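Local coordinates for xylosidase (Xanthomonas axonopodis pv. citri, PDB 6XN2), which probably hydrolyses xylo-oligosaccharides as a family 43 glycoside hydrolase, and binds xylose in its ligand pocket, at residues T48-I62 and H309-H323. Sequence-based numbering, arbitrary orientation.
Sequences TADPSAHVFDGALYI and HSICLFQQQWYLFYH. With XYP (beta-D-xylopyranose), chain E; GOL (glycerol), chain K.
Ser310 OG bonds two backbone groups of 48-62 at once: it donates to Pro51 O at 2.7 Å, standing 44° out of the carbonyl plane, and accepts from Ala53 N at 2.9 Å. A chi1 of 62° sets this hydroxyl between its own backbone N and carbonyl carbon, facing both partners. A water within hydrogen-bonding distance of Pro51 O, Ser52 OG and His309 O bridges the segments; Ser52 OG is also bonded to Pro120 O. One residue before Pro51, where the chain turns a corner, Asp50 N donates almost straight (171°) to His323 ND1 at 3.0 Å, while His323 NE2 is held by Thr306. Asp50 belongs to the xylose pocket: its OD2 accepts a hydrogen bond from xylose O4 and is also bonded to Ser65 OG.

Two beta hairpins meet here, turned by a type I' turn at Phe56-Ala59 and a type II' turn at Phe314-Gln317. They belong to different sheets, consistent with the first and last blades of the five-bladed beta-propeller of family 43, packed together where the ring closes.

Apolar contacts make up much of the rest. Ala53 CB makes a CH-pi contact over one face of Phe321, 3.6 Å from the ring centroid, and Leu60 CB does the same over a face of Phe314 at 3.8 Å. Leu60 CD2 reaches Phe321 CZ (3.5 Å), its side chain coming from the opposite direction. Pro51 CG rests against Phe321 CB at 3.7 Å.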
ATOM      1  N   THR A  48      -7.178  -6.097  10.523  1.00 28.18           N
ATOM      2  CA  THR A  48      -6.235  -6.126   9.410  1.00 31.78           C
ATOM      3  C   THR A  48      -6.318  -4.830   8.609  1.00 30.66           C
ATOM      4  O   THR A  48      -7.378  -4.212   8.525  1.00 27.38           O
ATOM      5  CB  THR A  48      -6.505  -7.313   8.463  1.00 28.68           C
ATOM      6  OG1 THR A  48      -7.856  -7.245   7.984  1.00 30.42           O
ATOM      7  CG2 THR A  48      -6.288  -8.649   9.176  1.00 32.16           C
ATOM      8  N   ALA A  49      -5.202  -4.416   8.015  1.00 26.47           N
ATOM      9  CA  ALA A  49      -5.172  -3.181   7.232  1.00 26.89           C
ATOM     10  C   ALA A  49      -4.180  -3.292   6.085  1.00 27.46           C
ATOM     11  O   ALA A  49      -3.456  -4.275   5.989  1.00 28.23           O
ATOM     12  CB  ALA A  49      -4.821  -1.998   8.117  1.00 27.56           C
ATOM     13  N   ASP A  50      -4.163  -2.282   5.217  1.00 24.77           N
ATOM     14  CA  ASP A  50      -3.156  -2.158   4.164  1.00 26.92           C
ATOM     15  C   ASP A  50      -2.956  -3.434   3.343  1.00 26.56           C
ATOM     16  O   ASP A  50      -1.850  -3.977   3.300  1.00 27.25           O
ATOM     17  CB  ASP A  50      -1.820  -1.763   4.781  1.00 24.50           C
ATOM     18  CG  ASP A  50      -1.961  -0.692   5.858  1.00 31.43           C
ATOM     19  OD1 ASP A  50      -2.686   0.302   5.645  1.00 29.24           O
ATOM     20  OD2 ASP A  50      -1.335  -0.851   6.920  1.00 28.67           O
ATOM     21  N   PRO A  51      -4.018  -3.918   2.686  1.00 28.51           N
ATOM     22  CA  PRO A  51      -3.890  -5.231   2.042  1.00 26.59           C
ATOM     23  C   PRO A  51      -3.035  -5.206   0.774  1.00 26.34           C
ATOM     24  O   PRO A  51      -3.303  -4.415  -0.128  1.00 28.03           O
ATOM     25  CB  PRO A  51      -5.339  -5.591   1.715  1.00 28.20           C
ATOM     26  CG  PRO A  51      -6.002  -4.267   1.498  1.00 26.49           C
ATOM     27  CD  PRO A  51      -5.336  -3.301   2.443  1.00 27.51           C
ATOM     28  N   SER A  52      -2.076  -6.094   0.670  1.00 26.65           N
ATOM     29  CA  SER A  52      -1.289  -6.221  -0.528  1.00 26.36           C
ATOM     30  C   SER A  52      -1.588  -7.593  -1.097  1.00 29.82           C
ATOM     31  O   SER A  52      -1.151  -8.559  -0.588  1.00 27.47           O
ATOM     32  CB  SER A  52       0.180  -6.065  -0.216  1.00 28.60           C
ATOM     33  OG  SER A  52       0.543  -4.732  -0.059  1.00 27.02           O
ATOM     34  N   ALA A  53      -2.342  -7.621  -2.181  1.00 25.76           N
ATOM     35  CA  ALA A  53      -2.781  -8.903  -2.760  1.00 29.82           C
ATOM     36  C   ALA A  53      -1.886  -9.334  -3.909  1.00 30.65           C
ATOM     37  O   ALA A  53      -1.559  -8.523  -4.740  1.00 23.83           O
ATOM     38  CB  ALA A  53      -4.200  -8.797  -3.212  1.00 31.48           C
ATOM     39  N   HIS A  54      -1.537 -10.613  -3.907  1.00 28.92           N
ATOM     40  CA  HIS A  54      -0.707 -11.180  -4.990  1.00 31.30           C
ATOM     41  C   HIS A  54      -1.222 -12.568  -5.356  1.00 29.62           C
ATOM     42  O   HIS A  54      -1.768 -13.216  -4.519  1.00 24.60           O
ATOM     43  CB  HIS A  54       0.736 -11.302  -4.518  1.00 28.80           C
ATOM     44  CG  HIS A  54       1.421 -10.001  -4.336  1.00 29.42           C
ATOM     45  ND1 HIS A  54       2.212  -9.466  -5.286  1.00 28.22           N
ATOM     46  CD2 HIS A  54       1.442  -9.143  -3.311  1.00 28.67           C
ATOM     47  CE1 HIS A  54       2.682  -8.332  -4.865  1.00 32.46           C
ATOM     48  NE2 HIS A  54       2.221  -8.108  -3.676  1.00 27.34           N
ATOM     49  N   VAL A  55      -1.033 -12.954  -6.604  1.00 27.02           N
ATOM     50  CA  VAL A  55      -1.360 -14.333  -7.031  1.00 30.73           C
ATOM     51  C   VAL A  55      -0.027 -15.065  -7.101  1.00 30.83           C
ATOM     52  O   VAL A  55       0.737 -14.782  -7.998  1.00 29.11           O
ATOM     53  CB  VAL A  55      -2.084 -14.397  -8.377  1.00 32.83           C
ATOM     54  CG1 VAL A  55      -2.126 -15.823  -8.871  1.00 31.63           C
ATOM     55  CG2 VAL A  55      -3.482 -13.834  -8.282  1.00 29.11           C
ATOM     56  N   PHE A  56       0.218 -15.908  -6.116  1.00 31.74           N
ATOM     57  CA  PHE A  56       1.450 -16.711  -6.040  1.00 30.51           C
ATOM     58  C   PHE A  56       1.037 -18.173  -6.044  1.00 35.36           C
ATOM     59  O   PHE A  56       0.127 -18.535  -5.357  1.00 31.52           O
ATOM     60  CB  PHE A  56       2.181 -16.446  -4.731  1.00 30.26           C
ATOM     61  CG  PHE A  56       2.771 -15.073  -4.603  1.00 30.03           C
ATOM     62  CD1 PHE A  56       3.200 -14.379  -5.712  1.00 30.78           C
ATOM     63  CD2 PHE A  56       2.904 -14.475  -3.373  1.00 29.16           C
ATOM     64  CE1 PHE A  56       3.744 -13.116  -5.591  1.00 29.68           C
ATOM     65  CE2 PHE A  56       3.452 -13.216  -3.260  1.00 28.24           C
ATOM     66  CZ  PHE A  56       3.881 -12.546  -4.364  1.00 27.73           C
ATOM     67  N   ASP A  57       1.699 -18.947  -6.881  1.00 38.04           N
ATOM     68  CA  ASP A  57       1.463 -20.369  -6.935  1.00 41.72           C
ATOM     69  C   ASP A  57      -0.018 -20.751  -7.109  1.00 42.75           C
ATOM     70  O   ASP A  57      -0.518 -21.605  -6.439  1.00 40.83           O
ATOM     71  CB  ASP A  57       2.104 -21.041  -5.715  1.00 42.57           C
ATOM     72  CG  ASP A  57       3.580 -20.746  -5.608  1.00 51.49           C
ATOM     73  OD1 ASP A  57       4.255 -20.896  -6.631  1.00 58.98           O
ATOM     74  OD2 ASP A  57       4.070 -20.350  -4.552  1.00 38.78           O
ATOM     75  N   GLY A  58      -0.688 -20.077  -8.021  1.00 39.56           N
ATOM     76  CA  GLY A  58      -2.067 -20.359  -8.299  1.00 40.04           C
ATOM     77  C   GLY A  58      -3.137 -19.920  -7.328  1.00 43.30           C
ATOM     78  O   GLY A  58      -4.295 -20.108  -7.592  1.00 47.38           O
ATOM     79  N   ALA A  59      -2.753 -19.374  -6.201  1.00 37.42           N
ATOM     80  CA  ALA A  59      -3.714 -18.887  -5.211  1.00 29.09           C
ATOM     81  C   ALA A  59      -3.474 -17.420  -4.881  1.00 32.30           C
ATOM     82  O   ALA A  59      -2.390 -16.886  -5.129  1.00 30.53           O
ATOM     83  CB  ALA A  59      -3.652 -19.736  -3.947  1.00 28.89           C
ATOM     84  N   LEU A  60      -4.494 -16.766  -4.337  1.00 30.79           N
ATOM     85  CA  LEU A  60      -4.384 -15.364  -3.967  1.00 29.92           C
ATOM     86  C   LEU A  60      -3.917 -15.249  -2.527  1.00 31.64           C
ATOM     87  O   LEU A  60      -4.600 -15.708  -1.609  1.00 30.92           O
ATOM     88  CB  LEU A  60      -5.718 -14.642  -4.147  1.00 31.88           C
ATOM     89  CG  LEU A  60      -5.710 -13.152  -3.775  1.00 30.58           C
ATOM     90  CD1 LEU A  60      -5.532 -12.301  -5.014  1.00 31.49           C
ATOM     91  CD2 LEU A  60      -6.973 -12.792  -3.024  1.00 35.45           C
ATOM     92  N   TYR A  61      -2.735 -14.665  -2.346  1.00 31.16           N
ATOM     93  CA  TYR A  61      -2.185 -14.406  -1.018  1.00 27.08           C
ATOM     94  C   TYR A  61      -2.316 -12.927  -0.678  1.00 29.44           C
ATOM     95  O   TYR A  61      -2.076 -12.069  -1.521  1.00 29.33           O
ATOM     96  CB  TYR A  61      -0.718 -14.841  -0.945  1.00 27.21           C
ATOM     97  CG  TYR A  61      -0.551 -16.334  -0.943  1.00 30.82           C
ATOM     98  CD1 TYR A  61      -0.506 -17.051  -2.133  1.00 32.12           C
ATOM     99  CD2 TYR A  61      -0.448 -17.037   0.249  1.00 30.64           C
ATOM    100  CE1 TYR A  61      -0.360 -18.428  -2.128  1.00 30.24           C
ATOM    101  CE2 TYR A  61      -0.297 -18.416   0.258  1.00 32.51           C
ATOM    102  CZ  TYR A  61      -0.257 -19.103  -0.929  1.00 32.34           C
ATOM    103  OH  TYR A  61      -0.116 -20.478  -0.908  1.00 31.81           O
ATOM    104  N   ILE A  62      -2.714 -12.631   0.552  1.00 29.67           N
ATOM    105  CA  ILE A  62      -2.826 -11.244   0.987  1.00 27.81           C
ATOM    106  C   ILE A  62      -1.859 -10.987   2.134  1.00 29.58           C
ATOM    107  O   ILE A  62      -1.776 -11.776   3.084  1.00 28.29           O
ATOM    108  CB  ILE A  62      -4.258 -10.903   1.426  1.00 29.51           C
ATOM    109  CG1 ILE A  62      -5.260 -11.349   0.360  1.00 31.10           C
ATOM    110  CG2 ILE A  62      -4.384  -9.416   1.721  1.00 29.08           C
ATOM    111  CD1 ILE A  62      -6.702 -11.280   0.825  1.00 30.45           C
ATOM    112  N   HIS A 309      -4.585   0.402  -0.073  1.00 25.41           N
ATOM    113  CA  HIS A 309      -5.095  -0.590  -0.977  1.00 29.10           C
ATOM    114  C   HIS A 309      -4.113  -1.307  -1.857  1.00 25.33           C
ATOM    115  O   HIS A 309      -2.969  -1.020  -1.848  1.00 26.15           O
ATOM    116  CB  HIS A 309      -5.941   0.173  -1.978  1.00 25.72           C
ATOM    117  CG  HIS A 309      -5.129   0.816  -3.057  1.00 27.26           C
ATOM    118  ND1 HIS A 309      -4.127   1.710  -2.794  1.00 24.82           N
ATOM    119  CD2 HIS A 309      -5.092   0.603  -4.386  1.00 28.16           C
ATOM    120  CE1 HIS A 309      -3.556   2.070  -3.921  1.00 29.50           C
ATOM    121  NE2 HIS A 309      -4.117   1.406  -4.899  1.00 26.33           N
ATOM    122  N   SER A 310      -4.593  -2.324  -2.541  1.00 25.47           N
ATOM    123  CA  SER A 310      -3.830  -2.902  -3.629  1.00 28.91           C
ATOM    124  C   SER A 310      -4.791  -3.263  -4.754  1.00 28.17           C
ATOM    125  O   SER A 310      -6.006  -3.307  -4.556  1.00 29.62           O
ATOM    126  CB  SER A 310      -3.019  -4.113  -3.163  1.00 27.46           C
ATOM    127  OG  SER A 310      -3.842  -5.157  -2.687  1.00 26.00           O
ATOM    128  N   ILE A 311      -4.236  -3.495  -5.935  1.00 28.81           N
ATOM    129  CA  ILE A 311      -5.018  -3.885  -7.098  1.00 27.10           C
ATOM    130  C   ILE A 311      -4.400  -5.131  -7.715  1.00 29.99           C
ATOM    131  O   ILE A 311      -3.212  -5.152  -8.052  1.00 29.72           O
ATOM    132  CB  ILE A 311      -5.085  -2.755  -8.137  1.00 25.02           C
ATOM    133  CG1 ILE A 311      -5.871  -1.565  -7.583  1.00 25.87           C
ATOM    134  CG2 ILE A 311      -5.682  -3.269  -9.445  1.00 28.92           C
ATOM    135  CD1 ILE A 311      -5.723  -0.307  -8.408  1.00 28.10           C
ATOM    136  N   CYS A 312      -5.202  -6.178  -7.836  1.00 26.36           N
ATOM    137  CA  CYS A 312      -4.623  -7.475  -8.242  1.00 30.21           C
ATOM    138  C   CYS A 312      -5.566  -8.260  -9.147  1.00 33.78           C
ATOM    139  O   CYS A 312      -6.745  -8.271  -8.894  1.00 29.72           O
ATOM    140  CB  CYS A 312      -4.401  -8.290  -6.980  1.00 30.22           C
ATOM    141  SG  CYS A 312      -3.682  -9.918  -7.265  1.00 32.84           S
ATOM    142  N   LEU A 313      -5.010  -8.887 -10.167  1.00 30.88           N
ATOM    143  CA  LEU A 313      -5.801  -9.714 -11.099  1.00 35.70           C
ATOM    144  C   LEU A 313      -5.807 -11.150 -10.589  1.00 34.60           C
ATOM    145  O   LEU A 313      -4.747 -11.677 -10.338  1.00 36.15           O
ATOM    146  CB  LEU A 313      -5.151  -9.632 -12.476  1.00 34.58           C
ATOM    147  CG  LEU A 313      -5.784 -10.484 -13.566  1.00 34.90           C
ATOM    148  CD1 LEU A 313      -7.232 -10.110 -13.765  1.00 36.75           C
ATOM    149  CD2 LEU A 313      -5.017 -10.330 -14.856  1.00 36.30           C
ATOM    150  N   PHE A 314      -6.993 -11.715 -10.412  1.00 34.83           N
ATOM    151  CA  PHE A 314      -7.165 -13.098  -9.976  1.00 36.26           C
ATOM    152  C   PHE A 314      -8.107 -13.791 -10.957  1.00 38.32           C
ATOM    153  O   PHE A 314      -9.303 -13.510 -10.972  1.00 35.66           O
ATOM    154  CB  PHE A 314      -7.730 -13.156  -8.556  1.00 34.32           C
ATOM    155  CG  PHE A 314      -7.615 -14.508  -7.901  1.00 34.65           C
ATOM    156  CD1 PHE A 314      -6.730 -15.461  -8.382  1.00 34.81           C
ATOM    157  CD2 PHE A 314      -8.386 -14.818  -6.794  1.00 33.99           C
ATOM    158  CE1 PHE A 314      -6.619 -16.702  -7.771  1.00 34.49           C
ATOM    159  CE2 PHE A 314      -8.285 -16.056  -6.182  1.00 35.94           C
ATOM    160  CZ  PHE A 314      -7.400 -16.997  -6.669  1.00 34.06           C
ATOM    161  N   GLN A 315      -7.578 -14.658 -11.793  1.00 38.95           N
ATOM    162  CA  GLN A 315      -8.357 -15.333 -12.800  1.00 38.05           C
ATOM    163  C   GLN A 315      -9.145 -14.371 -13.710  1.00 40.25           C
ATOM    164  O   GLN A 315      -8.581 -13.583 -14.428  1.00 36.04           O
ATOM    165  CB  GLN A 315      -9.213 -16.467 -12.208  1.00 36.12           C
ATOM    166  CG  GLN A 315      -8.400 -17.551 -11.527  1.00 38.62           C
ATOM    167  CD  GLN A 315      -9.183 -18.767 -11.069  1.00 43.64           C
ATOM    168  OE1 GLN A 315     -10.330 -18.914 -11.363  1.00 43.96           O
ATOM    169  NE2 GLN A 315      -8.536 -19.635 -10.354  1.00 39.29           N
ATOM    170  N   GLN A 316     -10.459 -14.447 -13.680  1.00 42.46           N
ATOM    171  CA  GLN A 316     -11.293 -13.622 -14.548  1.00 48.46           C
ATOM    172  C   GLN A 316     -11.612 -12.225 -14.046  1.00 56.60           C
ATOM    173  O   GLN A 316     -12.418 -11.534 -14.629  1.00 66.64           O
ATOM    174  CB  GLN A 316     -12.610 -14.343 -14.804  1.00 44.50           C
ATOM    175  CG  GLN A 316     -12.415 -15.643 -15.564  1.00 52.94           C
ATOM    176  CD  GLN A 316     -13.662 -16.472 -15.730  1.00 52.44           C
ATOM    177  OE1 GLN A 316     -13.969 -17.311 -14.929  1.00 52.06           O
ATOM    178  NE2 GLN A 316     -14.356 -16.248 -16.799  1.00 58.04           N
ATOM    179  N   GLN A 317     -10.925 -11.767 -13.028  1.00 47.97           N
ATOM    180  CA  GLN A 317     -11.342 -10.516 -12.395  1.00 40.13           C
ATOM    181  C   GLN A 317     -10.201  -9.718 -11.768  1.00 39.29           C
ATOM    182  O   GLN A 317      -9.376 -10.277 -11.044  1.00 38.47           O
ATOM    183  CB  GLN A 317     -12.391 -10.820 -11.322  1.00 39.74           C
ATOM    184  CG  GLN A 317     -12.961  -9.597 -10.641  1.00 36.97           C
ATOM    185  CD  GLN A 317     -13.745  -8.732 -11.594  1.00 39.17           C
ATOM    186  OE1 GLN A 317     -14.684  -9.200 -12.240  1.00 38.70           O
ATOM    187  NE2 GLN A 317     -13.358  -7.465 -11.701  1.00 37.57           N
ATOM    188  N   TRP A 318     -10.154  -8.415 -12.049  1.00 39.07           N
ATOM    189  CA  TRP A 318      -9.322  -7.501 -11.262  1.00 34.87           C
ATOM    190  C   TRP A 318     -10.053  -7.158  -9.978  1.00 34.72           C
ATOM    191  O   TRP A 318     -11.268  -6.957  -9.982  1.00 34.47           O
ATOM    192  CB  TRP A 318      -9.009  -6.205 -12.012  1.00 33.67           C
ATOM    193  CG  TRP A 318      -7.981  -6.301 -13.075  1.00 34.50           C
ATOM    194  CD1 TRP A 318      -8.201  -6.464 -14.408  1.00 36.51           C
ATOM    195  CD2 TRP A 318      -6.561  -6.193 -12.912  1.00 32.20           C
ATOM    196  NE1 TRP A 318      -7.011  -6.482 -15.084  1.00 36.06           N
ATOM    197  CE2 TRP A 318      -5.987  -6.316 -14.191  1.00 36.31           C
ATOM    198  CE3 TRP A 318      -5.719  -6.009 -11.808  1.00 32.00           C
ATOM    199  CZ2 TRP A 318      -4.607  -6.269 -14.400  1.00 35.25           C
ATOM    200  CZ3 TRP A 318      -4.349  -5.965 -12.019  1.00 34.62           C
ATOM    201  CH2 TRP A 318      -3.810  -6.089 -13.303  1.00 31.06           C
ATOM    202  N   TYR A 319      -9.322  -7.004  -8.908  1.00 32.10           N
ATOM    203  CA  TYR A 319      -9.933  -6.608  -7.683  1.00 32.56           C
ATOM    204  C   TYR A 319      -9.218  -5.468  -7.028  1.00 31.99           C
ATOM    205  O   TYR A 319      -8.056  -5.324  -7.182  1.00 29.82           O
ATOM    206  CB  TYR A 319      -9.901  -7.740  -6.678  1.00 31.26           C
ATOM    207  CG  TYR A 319     -10.668  -8.946  -7.031  1.00 34.31           C
ATOM    208  CD1 TYR A 319     -11.986  -9.064  -6.712  1.00 34.58           C
ATOM    209  CD2 TYR A 319     -10.067  -9.980  -7.658  1.00 35.72           C
ATOM    210  CE1 TYR A 319     -12.688 -10.185  -7.023  1.00 34.87           C
ATOM    211  CE2 TYR A 319     -10.756 -11.110  -7.988  1.00 36.86           C
ATOM    212  CZ  TYR A 319     -12.071 -11.205  -7.673  1.00 38.18           C
ATOM    213  OH  TYR A 319     -12.726 -12.324  -7.997  1.00 35.80           O
ATOM    214  N   LEU A 320      -9.990  -4.638  -6.354  1.00 31.61           N
ATOM    215  CA  LEU A 320      -9.465  -3.636  -5.444  1.00 27.89           C
ATOM    216  C   LEU A 320      -9.517  -4.214  -4.036  1.00 28.39           C
ATOM    217  O   LEU A 320     -10.578  -4.635  -3.567  1.00 29.44           O
ATOM    218  CB  LEU A 320     -10.274  -2.333  -5.514  1.00 30.36           C
ATOM    219  CG  LEU A 320      -9.855  -1.292  -4.468  1.00 29.11           C
ATOM    220  CD1 LEU A 320      -8.488  -0.753  -4.823  1.00 27.02           C
ATOM    221  CD2 LEU A 320     -10.860  -0.152  -4.295  1.00 28.80           C
ATOM    222  N   PHE A 321      -8.369  -4.267  -3.374  1.00 26.27           N
ATOM    223  CA  PHE A 321      -8.329  -4.621  -1.962  1.00 25.77           C
ATOM    224  C   PHE A 321      -8.124  -3.348  -1.171  1.00 28.04           C
ATOM    225  O   PHE A 321      -7.275  -2.536  -1.517  1.00 26.52           O
ATOM    226  CB  PHE A 321      -7.215  -5.623  -1.673  1.00 26.99           C
ATOM    227  CG  PHE A 321      -7.461  -6.976  -2.257  1.00 28.43           C
ATOM    228  CD1 PHE A 321      -7.265  -7.207  -3.608  1.00 30.32           C
ATOM    229  CD2 PHE A 321      -7.896  -8.020  -1.456  1.00 30.39           C
ATOM    230  CE1 PHE A 321      -7.494  -8.463  -4.154  1.00 29.11           C
ATOM    231  CE2 PHE A 321      -8.126  -9.277  -1.996  1.00 31.06           C
ATOM    232  CZ  PHE A 321      -7.924  -9.490  -3.347  1.00 28.83           C
ATOM    233  N   TYR A 322      -8.910  -3.155  -0.124  1.00 24.26           N
ATOM    234  CA  TYR A 322      -8.824  -1.918   0.632  1.00 24.59           C
ATOM    235  C   TYR A 322      -9.179  -2.213   2.070  1.00 30.03           C
ATOM    236  O   TYR A 322      -9.314  -3.383   2.442  1.00 24.80           O
ATOM    237  CB  TYR A 322      -9.741  -0.846   0.031  1.00 25.92           C
ATOM    238  CG  TYR A 322     -11.215  -1.197   0.022  1.00 26.24           C
ATOM    239  CD1 TYR A 322     -11.730  -2.116  -0.892  1.00 27.41           C
ATOM    240  CD2 TYR A 322     -12.103  -0.586   0.912  1.00 27.48           C
ATOM    241  CE1 TYR A 322     -13.077  -2.441  -0.900  1.00 28.29           C
ATOM    242  CE2 TYR A 322     -13.456  -0.903   0.911  1.00 26.80           C
ATOM    243  CZ  TYR A 322     -13.937  -1.828  -0.002  1.00 31.30           C
ATOM    244  OH  TYR A 322     -15.278  -2.146  -0.011  1.00 26.82           O
ATOM    245  N   HIS A 323      -9.313  -1.176   2.889  1.00 26.56           N
ATOM    246  CA  HIS A 323      -9.763  -1.385   4.261  1.00 27.58           C
ATOM    247  C   HIS A 323     -10.646  -0.243   4.757  1.00 27.80           C
ATOM    248  O   HIS A 323     -10.690   0.837   4.162  1.00 27.58           O
ATOM    249  CB  HIS A 323      -8.563  -1.590   5.207  1.00 26.41           C
ATOM    250  CG  HIS A 323      -7.743  -0.356   5.459  1.00 28.82           C
ATOM    251  ND1 HIS A 323      -6.393  -0.290   5.180  1.00 27.58           N
ATOM    252  CD2 HIS A 323      -8.074   0.845   5.991  1.00 27.03           C
ATOM    253  CE1 HIS A 323      -5.934   0.903   5.517  1.00 28.87           C
ATOM    254  NE2 HIS A 323      -6.937   1.614   6.002  1.00 26.02           N
TER
HETATM  255  O1  XYP E 402      -0.333   5.995   7.913  1.00 38.05           O
HETATM  256  C1  XYP E 402      -0.765   4.661   7.775  1.00 41.49           C
HETATM  257  C2  XYP E 402       0.303   3.891   7.028  1.00 41.04           C
HETATM  258  C3  XYP E 402       0.154   2.410   7.174  1.00 36.80           C
HETATM  259  C4  XYP E 402      -0.047   2.041   8.628  1.00 39.65           C
HETATM  260  C5  XYP E 402      -1.217   2.805   9.175  1.00 38.44           C
HETATM  261  O2  XYP E 402       0.303   4.166   5.634  1.00 38.59           O
HETATM  262  O3  XYP E 402       1.379   1.941   6.693  1.00 35.56           O
HETATM  263  O4  XYP E 402      -0.339   0.685   8.739  1.00 38.52           O
HETATM  264  O5  XYP E 402      -0.991   4.182   9.076  1.00 41.42           O
HETATM  265  C1  GOL K 408      -0.454 -10.727  -8.883  1.00 29.64           C
HETATM  266  O1  GOL K 408      -1.495 -11.057  -9.808  1.00 42.28           O
HETATM  267  C2  GOL K 408       0.935 -10.874  -9.464  1.00 27.08           C
HETATM  268  O2  GOL K 408       1.329  -9.765 -10.260  1.00 45.38           O
HETATM  269  C3  GOL K 408       1.992 -11.230  -8.466  1.00 33.46           C
HETATM  270  O3  GOL K 408       2.884 -10.167  -8.191  1.00 34.61           O
HETATM  271  O   HOH W   1      -1.094  -2.583  -0.228  1.00 30.72           O